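PDB 6THK: pyocin S5 from Pseudomonas aeruginosa PAO1, which probably kills related bacteria by forming pores that depolarise the cytoplasmic membrane, as channel-forming colicins do. Local coordinates for residues A[246-251]-A[293-298]; A[201-206]-A[271-276]; A[240-245]-A[305-310]. The protein carries 1 engineered substitution. All blocks are in the same frame, centred on the assembly; numbering follows the deposited sequence.

Interaction 1 of 3, residues A[246-251]-A[293-298]; sequences RLVTQA and QARLVK
Val248 and Thr249 of segment 246-251 meet Arg295 and Leu296 of segment 293-298, both segments in mid-helix. Val248 buries more than any other residue here. Its two methyls go to different partners. Val248 CG1 lies anti to the backbone N (chi1 178°) and packs on Leu296 CB at 3.8 Å. The two side chains pass each other in opposite directions. The methyl meets the base of the leucine and not its branched end. Val248 CG2 touches the Arg295 chain, with Arg295 CD at 3.8 Å. Here the side chains cross at about a right angle. The arginine offers its aliphatic part to the valine. Further out it lies against Gln215, Val218, Gln219 and Leu222 of helix 214-227. Thr249 follows at the border of the contact. Thr249 OG1 is 3.8 Å from Leu296 CD1, a packing contact with the methyl. The hydroxyl has its polar partner one turn back, in a hydrogen bond with Thr245 O. Leu292 and Leu299 also touch Val248, so the valine sits among residues from successive turns of helix 272-338. The axes of the two short segments approach to 9.7 Å and run roughly antiparallel, at 149°. This is apolar packing of two antiparallel helices within a region predicted to be a coiled coil, as in a helical hairpin.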
loop_
_atom_site.group_PDB
_atom_site.type_symbol
_atom_site.label_atom_id
_atom_site.label_comp_id
_atom_site.label_asym_id
_atom_site.label_seq_id
_atom_site.Cartn_x
_atom_site.Cartn_y
_atom_site.Cartn_z
ATOM N N ARG A 246 -3.645 -0.327 8.785
ATOM C CA ARG A 246 -4.109 0.988 9.205
ATOM C C ARG A 246 -3.717 2.080 8.221
ATOM O O ARG A 246 -4.546 2.940 7.913
ATOM C CB ARG A 246 -3.652 1.311 10.630
ATOM C CG ARG A 246 -4.665 0.867 11.669
ATOM C CD ARG A 246 -4.219 1.110 13.101
ATOM N NE ARG A 246 -4.281 -0.117 13.900
ATOM C CZ ARG A 246 -5.372 -0.582 14.509
ATOM N NH1 ARG A 246 -6.521 0.083 14.421
ATOM N NH2 ARG A 246 -5.327 -1.709 15.202
ATOM N N LEU A 247 -2.487 2.022 7.684
ATOM C CA LEU A 247 -2.003 2.985 6.704
ATOM C C LEU A 247 -2.803 2.924 5.411
ATOM O O LEU A 247 -3.248 3.959 4.927
ATOM C CB LEU A 247 -0.505 2.775 6.410
ATOM C CG LEU A 247 0.492 3.233 7.478
ATOM C CD1 LEU A 247 1.897 2.950 7.038
ATOM C CD2 LEU A 247 0.360 4.719 7.765
ATOM N N VAL A 248 -2.984 1.717 4.861
ATOM C CA VAL A 248 -3.728 1.468 3.628
ATOM C C VAL A 248 -5.197 1.906 3.783
ATOM O O VAL A 248 -5.691 2.639 2.931
ATOM C CB VAL A 248 -3.576 -0.010 3.184
ATOM C CG1 VAL A 248 -4.390 -0.308 1.932
ATOM C CG2 VAL A 248 -2.107 -0.345 2.949
ATOM N N THR A 249 -5.866 1.509 4.893
ATOM C CA THR A 249 -7.258 1.884 5.174
ATOM C C THR A 249 -7.434 3.410 5.218
ATOM O O THR A 249 -8.346 3.932 4.568
ATOM C CB THR A 249 -7.773 1.173 6.424
ATOM O OG1 THR A 249 -7.593 -0.228 6.235
ATOM C CG2 THR A 249 -9.239 1.446 6.692
ATOM N N GLN A 250 -6.546 4.121 5.956
ATOM C CA GLN A 250 -6.593 5.577 6.062
ATOM C C GLN A 250 -6.296 6.256 4.712
ATOM O O GLN A 250 -6.975 7.222 4.357
ATOM C CB GLN A 250 -5.676 6.081 7.189
ATOM C CG GLN A 250 -5.891 7.564 7.544
ATOM C CD GLN A 250 -7.245 7.852 8.168
ATOM O OE1 GLN A 250 -8.158 8.390 7.530
ATOM N NE2 GLN A 250 -7.405 7.507 9.436
ATOM N N ALA A 251 -5.312 5.731 3.947
ATOM C CA ALA A 251 -4.972 6.236 2.614
ATOM C C ALA A 251 -6.171 6.109 1.672
ATOM O O ALA A 251 -6.386 7.009 0.866
ATOM C CB ALA A 251 -3.783 5.478 2.048
ATOM N N GLN A 293 -6.527 -0.821 -2.654
ATOM C CA GLN A 293 -7.524 -1.849 -2.357
ATOM C C GLN A 293 -6.977 -3.246 -2.619
ATOM O O GLN A 293 -7.206 -4.147 -1.805
ATOM C CB GLN A 293 -8.820 -1.584 -3.117
ATOM C CG GLN A 293 -9.775 -0.678 -2.347
ATOM C CD GLN A 293 -10.905 -0.094 -3.178
ATOM O OE1 GLN A 293 -11.880 0.445 -2.637
ATOM N NE2 GLN A 293 -10.797 -0.153 -4.509
ATOM N N ALA A 294 -6.192 -3.407 -3.707
ATOM C CA ALA A 294 -5.523 -4.663 -4.086
ATOM C C ALA A 294 -4.540 -5.077 -2.998
ATOM O O ALA A 294 -4.460 -6.264 -2.684
ATOM C CB ALA A 294 -4.788 -4.502 -5.415
ATOM N N ARG A 295 -3.808 -4.081 -2.417
ATOM C CA ARG A 295 -2.838 -4.215 -1.322
ATOM C C ARG A 295 -3.551 -4.669 -0.047
ATOM O O ARG A 295 -3.073 -5.587 0.622
ATOM C CB ARG A 295 -2.178 -2.858 -1.080
ATOM C CG ARG A 295 -0.970 -2.855 -0.148
ATOM C CD ARG A 295 -0.275 -1.507 -0.203
ATOM N NE ARG A 295 -0.122 -1.021 -1.581
ATOM C CZ ARG A 295 1.033 -0.941 -2.230
ATOM N NH1 ARG A 295 2.168 -1.276 -1.625
ATOM N NH2 ARG A 295 1.066 -0.500 -3.482
ATOM N N LEU A 296 -4.709 -4.034 0.266
ATOM C CA LEU A 296 -5.540 -4.343 1.429
ATOM C C LEU A 296 -6.025 -5.791 1.428
ATOM O O LEU A 296 -5.980 -6.435 2.474
ATOM C CB LEU A 296 -6.713 -3.350 1.535
ATOM C CG LEU A 296 -7.579 -3.384 2.806
ATOM C CD1 LEU A 296 -6.747 -3.298 4.072
ATOM C CD2 LEU A 296 -8.601 -2.274 2.784
ATOM N N VAL A 297 -6.436 -6.316 0.255
ATOM C CA VAL A 297 -6.890 -7.705 0.080
ATOM C C VAL A 297 -5.763 -8.678 0.488
ATOM O O VAL A 297 -6.017 -9.624 1.252
ATOM C CB VAL A 297 -7.413 -7.967 -1.363
ATOM C CG1 VAL A 297 -7.524 -9.461 -1.664
ATOM C CG2 VAL A 297 -8.753 -7.277 -1.599
ATOM N N LYS A 298 -4.527 -8.426 -0.015
ATOM C CA LYS A 298 -3.348 -9.240 0.295
ATOM C C LYS A 298 -3.055 -9.176 1.799
ATOM O O LYS A 298 -2.743 -10.202 2.388
ATOM C CB LYS A 298 -2.097 -8.788 -0.500
ATOM C CG LYS A 298 -2.288 -8.506 -1.992
ATOM C CD LYS A 298 -2.227 -9.739 -2.909
ATOM C CE LYS A 298 -3.533 -9.986 -3.661
ATOM N NZ LYS A 298 -3.970 -8.814 -4.488
#

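Interaction 2 of 3, residues A[201-206]-A[271-276]; sequences SQLERD and TPLEKQ
Leu273 and Gln276 of segment 271-276 pack against one side chain of segment 201-206, that of Leu203. The helix carrying the first two has just begun. Thr271 is its N-cap, and Thr271 OG1 accepts a weak capping bond from Glu274 N at 3.3 Å. Leu273 comes next. Its CG lies anti to the backbone N (chi1 177°), and Leu273 CD1 reaches Leu203 CD2 at 4.1 Å. Leu203 CD2 is also 3.9 Å from Leu273 O, so this methyl rests on the backbone of the first turn as well. Gln276 lies one turn further on. Leu203 CD2 meets Gln276 CB and Gln276 CG, both at 3.8 Å. The glutamine thus contributes the aliphatic base of its side chain to the contact. No hydrogen bond joins the two segments. The contact is small and lies near the surface, away from the zinc sites. It sets the start of helix 272-338 against the later part of helix 157-212. Leu200 touches both Leu273 and Gln276 from helix 157-212, while Lys277 and Tyr280 of helix 272-338 continue the packing on Leu203.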
loop_
_atom_site.group_PDB
_atom_site.type_symbol
_atom_site.label_atom_id
_atom_site.label_comp_id
_atom_site.label_asym_id
_atom_site.label_seq_id
_atom_site.Cartn_x
_atom_site.Cartn_y
_atom_site.Cartn_z
ATOM N N SER A 201 -0.887 20.070 -23.709
ATOM C CA SER A 201 0.022 19.020 -24.172
ATOM C C SER A 201 0.969 18.610 -23.038
ATOM O O SER A 201 1.155 17.416 -22.817
ATOM C CB SER A 201 0.816 19.491 -25.388
ATOM O OG SER A 201 -0.016 19.688 -26.517
ATOM N N GLN A 202 1.526 19.600 -22.293
ATOM C CA GLN A 202 2.414 19.354 -21.157
ATOM C C GLN A 202 1.637 18.726 -20.003
ATOM O O GLN A 202 2.180 17.870 -19.309
ATOM C CB GLN A 202 3.149 20.631 -20.715
ATOM C CG GLN A 202 4.332 20.389 -19.756
ATOM C CD GLN A 202 5.475 19.628 -20.395
ATOM O OE1 GLN A 202 6.160 20.125 -21.298
ATOM N NE2 GLN A 202 5.701 18.398 -19.949
ATOM N N LEU A 203 0.358 19.118 -19.823
ATOM C CA LEU A 203 -0.511 18.551 -18.796
ATOM C C LEU A 203 -0.765 17.047 -19.093
ATOM O O LEU A 203 -0.805 16.247 -18.160
ATOM C CB LEU A 203 -1.824 19.342 -18.716
ATOM C CG LEU A 203 -2.749 19.036 -17.548
ATOM C CD1 LEU A 203 -2.209 19.592 -16.243
ATOM C CD2 LEU A 203 -4.128 19.596 -17.797
ATOM N N GLU A 204 -0.906 16.680 -20.381
ATOM C CA GLU A 204 -1.099 15.303 -20.832
ATOM C C GLU A 204 0.191 14.512 -20.574
ATOM O O GLU A 204 0.131 13.411 -20.027
ATOM C CB GLU A 204 -1.502 15.247 -22.320
ATOM C CG GLU A 204 -2.238 13.977 -22.722
ATOM C CD GLU A 204 -2.403 13.766 -24.212
ATOM O OE1 GLU A 204 -3.552 13.830 -24.707
ATOM O OE2 GLU A 204 -1.379 13.525 -24.889
ATOM N N ARG A 205 1.356 15.116 -20.917
ATOM C CA ARG A 205 2.703 14.584 -20.696
ATOM C C ARG A 205 2.969 14.248 -19.224
ATOM O O ARG A 205 3.488 13.166 -18.948
ATOM C CB ARG A 205 3.760 15.566 -21.205
ATOM C CG ARG A 205 4.595 14.981 -22.315
ATOM C CD ARG A 205 5.072 16.042 -23.263
ATOM N NE ARG A 205 4.492 15.846 -24.589
ATOM C CZ ARG A 205 3.883 16.798 -25.288
ATOM N NH1 ARG A 205 3.778 18.028 -24.797
ATOM N NH2 ARG A 205 3.386 16.533 -26.489
ATOM N N ASP A 206 2.614 15.177 -18.290
ATOM C CA ASP A 206 2.775 15.017 -16.834
ATOM C C ASP A 206 1.889 13.890 -16.307
ATOM O O ASP A 206 2.318 13.117 -15.456
ATOM C CB ASP A 206 2.501 16.338 -16.070
ATOM C CG ASP A 206 3.538 17.442 -16.277
ATOM O OD1 ASP A 206 4.692 17.118 -16.649
ATOM O OD2 ASP A 206 3.208 18.626 -16.019
ATOM N N THR A 271 -11.550 27.558 -16.147
ATOM C CA THR A 271 -10.905 27.431 -17.460
ATOM C C THR A 271 -10.860 25.952 -17.906
ATOM O O THR A 271 -10.904 25.085 -17.032
ATOM C CB THR A 271 -9.470 28.020 -17.407
ATOM O OG1 THR A 271 -8.704 27.370 -16.390
ATOM C CG2 THR A 271 -9.450 29.530 -17.204
ATOM N N PRO A 272 -10.718 25.615 -19.222
ATOM C CA PRO A 272 -10.621 24.190 -19.602
ATOM C C PRO A 272 -9.340 23.529 -19.089
ATOM O O PRO A 272 -9.334 22.317 -18.873
ATOM C CB PRO A 272 -10.671 24.219 -21.132
ATOM C CG PRO A 272 -10.160 25.558 -21.503
ATOM C CD PRO A 272 -10.621 26.490 -20.413
ATOM N N LEU A 273 -8.273 24.338 -18.870
ATOM C CA LEU A 273 -6.973 23.905 -18.352
ATOM C C LEU A 273 -7.118 23.414 -16.916
ATOM O O LEU A 273 -6.647 22.323 -16.599
ATOM C CB LEU A 273 -5.935 25.043 -18.471
ATOM C CG LEU A 273 -4.509 24.811 -17.918
ATOM C CD1 LEU A 273 -3.814 23.627 -18.584
ATOM C CD2 LEU A 273 -3.652 26.049 -18.103
ATOM N N GLU A 274 -7.821 24.187 -16.070
ATOM C CA GLU A 274 -8.092 23.811 -14.682
ATOM C C GLU A 274 -9.035 22.603 -14.591
ATOM O O GLU A 274 -8.902 21.800 -13.660
ATOM C CB GLU A 274 -8.630 24.998 -13.869
ATOM C CG GLU A 274 -7.609 26.088 -13.586
ATOM C CD GLU A 274 -6.241 25.676 -13.077
ATOM O OE1 GLU A 274 -6.161 25.008 -12.020
ATOM O OE2 GLU A 274 -5.241 26.053 -13.729
ATOM N N LYS A 275 -9.967 22.459 -15.566
ATOM C CA LYS A 275 -10.890 21.322 -15.628
ATOM C C LYS A 275 -10.128 20.066 -16.011
ATOM O O LYS A 275 -10.347 19.038 -15.383
ATOM C CB LYS A 275 -12.024 21.560 -16.629
ATOM C CG LYS A 275 -13.231 20.665 -16.388
ATOM C CD LYS A 275 -14.401 21.071 -17.260
ATOM C CE LYS A 275 -15.670 20.358 -16.880
ATOM N NZ LYS A 275 -16.866 20.995 -17.485
ATOM N N GLN A 276 -9.246 20.141 -17.033
ATOM C CA GLN A 276 -8.457 18.999 -17.503
ATOM C C GLN A 276 -7.491 18.525 -16.427
ATOM O O GLN A 276 -7.298 17.318 -16.287
ATOM C CB GLN A 276 -7.747 19.292 -18.846
ATOM C CG GLN A 276 -7.128 18.061 -19.545
ATOM C CD GLN A 276 -8.122 16.986 -19.948
ATOM O OE1 GLN A 276 -8.758 17.045 -21.007
ATOM N NE2 GLN A 276 -8.234 15.945 -19.133
#

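Interaction 3 of 3, residues A[240-245]-A[305-310]; sequences WLERAT and RRRTEA
Leu241 CD1 touches Arg306 CG at 3.7 Å, the closest approach of segments 240-245 and 305-310. The two side chains cross at about a right angle. Leu241 is buried, and it meets the arginine low on its chain, well before the guanidinium. The Arg306 chain bends about its CB-CG bond (chi2 -70°), right at the touching carbon. A second, polar approach lies beside this one. Glu242 OE1 is 4.4 Å from Arg307 NH2, near the plane of the guanidinium and at its edge. That is too far for a salt bridge, and a water beside them touches both. Water 1 lies in the guanidinium plane and accepts from Arg307 NH2 at 2.7 Å. It donates only weakly to Glu242 OE1, at 3.4 Å.

The next shell lies within each helix. Arg306 NH1 forms a salt bridge with Glu309 OE2 at 3.5 Å, one turn ahead. Glu242 has its stronger partner in Arg246, through a salt bridge from OE2. Leu241 O takes two bonds, from Thr245 N and from Thr245 OG1, which reach it from opposite faces of its plane. The bond from Thr245 OG1 to Leu241 O is 2.8 Å long. Around the leucine side chain, Leu299, Glu302 and Thr303 extend the packing along helix 272-338.

The direct contact is therefore apolar, while opposite charges lie near each other at its border, linked only weakly by a water. Glu242 is held mainly by Arg246, so its attraction to Arg307 is probably modest. With a 4.4 Å gap between Glu242 OE1 and Arg307 NH2, the charge pairing across the helices looks loose, and the firmer salt bridges run along each helix.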
loop_
_atom_site.group_PDB
_atom_site.type_symbol
_atom_site.label_atom_id
_atom_site.label_comp_id
_atom_site.label_asym_id
_atom_site.label_seq_id
_atom_site.Cartn_x
_atom_site.Cartn_y
_atom_site.Cartn_z
ATOM N N TRP A 240 2.925 -5.752 12.799
ATOM C CA TRP A 240 3.261 -4.912 11.652
ATOM C C TRP A 240 2.201 -5.014 10.555
ATOM O O TRP A 240 2.031 -4.044 9.815
ATOM C CB TRP A 240 4.702 -5.105 11.132
ATOM C CG TRP A 240 4.987 -6.312 10.289
ATOM C CD1 TRP A 240 4.504 -6.577 9.038
ATOM C CD2 TRP A 240 5.982 -7.319 10.556
ATOM N NE1 TRP A 240 5.054 -7.748 8.554
ATOM C CE2 TRP A 240 5.973 -8.219 9.463
ATOM C CE3 TRP A 240 6.853 -7.570 11.633
ATOM C CZ2 TRP A 240 6.808 -9.344 9.414
ATOM C CZ3 TRP A 240 7.678 -8.685 11.581
ATOM C CH2 TRP A 240 7.651 -9.556 10.483
ATOM N N LEU A 241 1.445 -6.104 10.525
ATOM C CA LEU A 241 0.369 -6.250 9.561
ATOM C C LEU A 241 -0.759 -5.307 9.963
ATOM O O LEU A 241 -1.371 -4.677 9.117
ATOM C CB LEU A 241 -0.133 -7.686 9.508
ATOM C CG LEU A 241 0.622 -8.607 8.555
ATOM C CD1 LEU A 241 0.290 -10.060 8.825
ATOM C CD2 LEU A 241 0.346 -8.249 7.110
ATOM N N GLU A 242 -1.032 -5.226 11.261
ATOM C CA GLU A 242 -2.058 -4.319 11.790
ATOM C C GLU A 242 -1.738 -2.851 11.412
ATOM O O GLU A 242 -2.620 -2.139 10.941
ATOM C CB GLU A 242 -2.180 -4.456 13.314
ATOM C CG GLU A 242 -3.325 -5.345 13.760
ATOM C CD GLU A 242 -3.673 -5.256 15.236
ATOM O OE1 GLU A 242 -3.830 -6.325 15.871
ATOM O OE2 GLU A 242 -3.804 -4.124 15.756
ATOM N N ARG A 243 -0.471 -2.428 11.603
ATOM C CA ARG A 243 0.017 -1.091 11.288
ATOM C C ARG A 243 -0.082 -0.823 9.780
ATOM O O ARG A 243 -0.540 0.248 9.396
ATOM C CB ARG A 243 1.456 -0.900 11.808
ATOM C CG ARG A 243 2.070 0.464 11.495
ATOM C CD ARG A 243 3.445 0.640 12.119
ATOM N NE ARG A 243 3.376 1.163 13.484
ATOM C CZ ARG A 243 4.401 1.721 14.123
ATOM N NH1 ARG A 243 5.586 1.820 13.531
ATOM N NH2 ARG A 243 4.251 2.181 15.356
ATOM N N ALA A 244 0.304 -1.801 8.935
ATOM C CA ALA A 244 0.247 -1.646 7.476
ATOM C C ALA A 244 -1.196 -1.567 7.006
ATOM O O ALA A 244 -1.486 -0.800 6.095
ATOM C CB ALA A 244 0.967 -2.782 6.788
ATOM N N THR A 245 -2.101 -2.331 7.647
ATOM C CA THR A 245 -3.530 -2.327 7.347
ATOM C C THR A 245 -4.126 -0.955 7.687
ATOM O O THR A 245 -4.962 -0.451 6.932
ATOM C CB THR A 245 -4.216 -3.516 8.024
ATOM O OG1 THR A 245 -3.634 -4.723 7.524
ATOM C CG2 THR A 245 -5.712 -3.553 7.774
ATOM N N ARG A 305 -3.799 -15.699 7.636
ATOM C CA ARG A 305 -2.843 -16.791 7.667
ATOM C C ARG A 305 -2.068 -16.761 8.975
ATOM O O ARG A 305 -1.853 -17.789 9.596
ATOM C CB ARG A 305 -1.883 -16.710 6.474
ATOM C CG ARG A 305 -0.446 -17.104 6.793
ATOM C CD ARG A 305 0.460 -17.053 5.569
ATOM N NE ARG A 305 1.866 -16.874 5.931
ATOM C CZ ARG A 305 2.821 -16.493 5.085
ATOM N NH1 ARG A 305 2.532 -16.240 3.821
ATOM N NH2 ARG A 305 4.067 -16.355 5.509
ATOM N N ARG A 306 -1.658 -15.567 9.387
ATOM C CA ARG A 306 -0.908 -15.394 10.619
ATOM C C ARG A 306 -1.706 -15.756 11.858
ATOM O O ARG A 306 -1.196 -16.386 12.767
ATOM C CB ARG A 306 -0.401 -13.959 10.733
ATOM C CG ARG A 306 0.678 -13.593 9.730
ATOM C CD ARG A 306 1.977 -14.307 10.034
ATOM N NE ARG A 306 2.981 -14.068 9.009
ATOM C CZ ARG A 306 4.208 -14.580 9.034
ATOM N NH1 ARG A 306 4.580 -15.362 10.031
ATOM N NH2 ARG A 306 5.060 -14.317 8.060
ATOM N N ARG A 307 -2.963 -15.341 11.889
ATOM C CA ARG A 307 -3.831 -15.620 13.021
ATOM C C ARG A 307 -4.091 -17.106 13.189
ATOM O O ARG A 307 -4.105 -17.613 14.300
ATOM C CB ARG A 307 -5.146 -14.860 12.889
ATOM C CG ARG A 307 -5.096 -13.475 13.503
ATOM C CD ARG A 307 -6.137 -12.542 12.917
ATOM N NE ARG A 307 -5.909 -11.169 13.343
ATOM C CZ ARG A 307 -6.755 -10.167 13.142
ATOM N NH1 ARG A 307 -7.900 -10.372 12.512
ATOM N NH2 ARG A 307 -6.450 -8.956 13.567
ATOM N N THR A 308 -4.310 -17.792 12.075
ATOM C CA THR A 308 -4.558 -19.221 12.084
ATOM C C THR A 308 -3.339 -19.960 12.594
ATOM O O THR A 308 -3.449 -20.890 13.378
ATOM C CB THR A 308 -4.892 -19.732 10.684
ATOM O OG1 THR A 308 -6.031 -19.029 10.188
ATOM C CG2 THR A 308 -5.212 -21.195 10.727
ATOM N N GLU A 309 -2.173 -19.511 12.150
ATOM C CA GLU A 309 -0.902 -20.089 12.543
ATOM C C GLU A 309 -0.675 -19.927 14.036
ATOM O O GLU A 309 -0.135 -20.809 14.676
ATOM C CB GLU A 309 0.244 -19.459 11.749
ATOM C CG GLU A 309 1.620 -19.974 12.123
ATOM C CD GLU A 309 2.735 -19.197 11.452
ATOM O OE1 GLU A 309 3.660 -19.833 10.907
ATOM O OE2 GLU A 309 2.684 -17.950 11.467
ATOM N N ALA A 310 -1.061 -18.785 14.584
ATOM C CA ALA A 310 -0.894 -18.544 16.007
ATOM C C ALA A 310 -1.839 -19.414 16.819
ATOM O O ALA A 310 -1.527 -19.795 17.936
ATOM C CB ALA A 310 -1.112 -17.081 16.327
HETATM O O HOH W 1 -3.899 -9.327 14.308
#

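From the N terminus, helix 157-212 comes first, and segment 201-206 opens interaction 2. The chain passes through helix 214-227 to helix 237-267, which carries segment 240-245 of interaction 3 and then 246-251 of interaction 1. It turns back, and segment 271-276 closes interaction 2 at the start of helix 272-338. Segment 293-298 next closes interaction 1, and 305-310 closes interaction 3. Interaction 1 is thus enclosed by interaction 3, both in one antiparallel hairpin, and they touch where Leu296 CD1 packs on Thr245 CG2. Interaction 2 crosses both, its centre about 30 Å from that of interaction 1. It ties helix 157-212 to the hairpin.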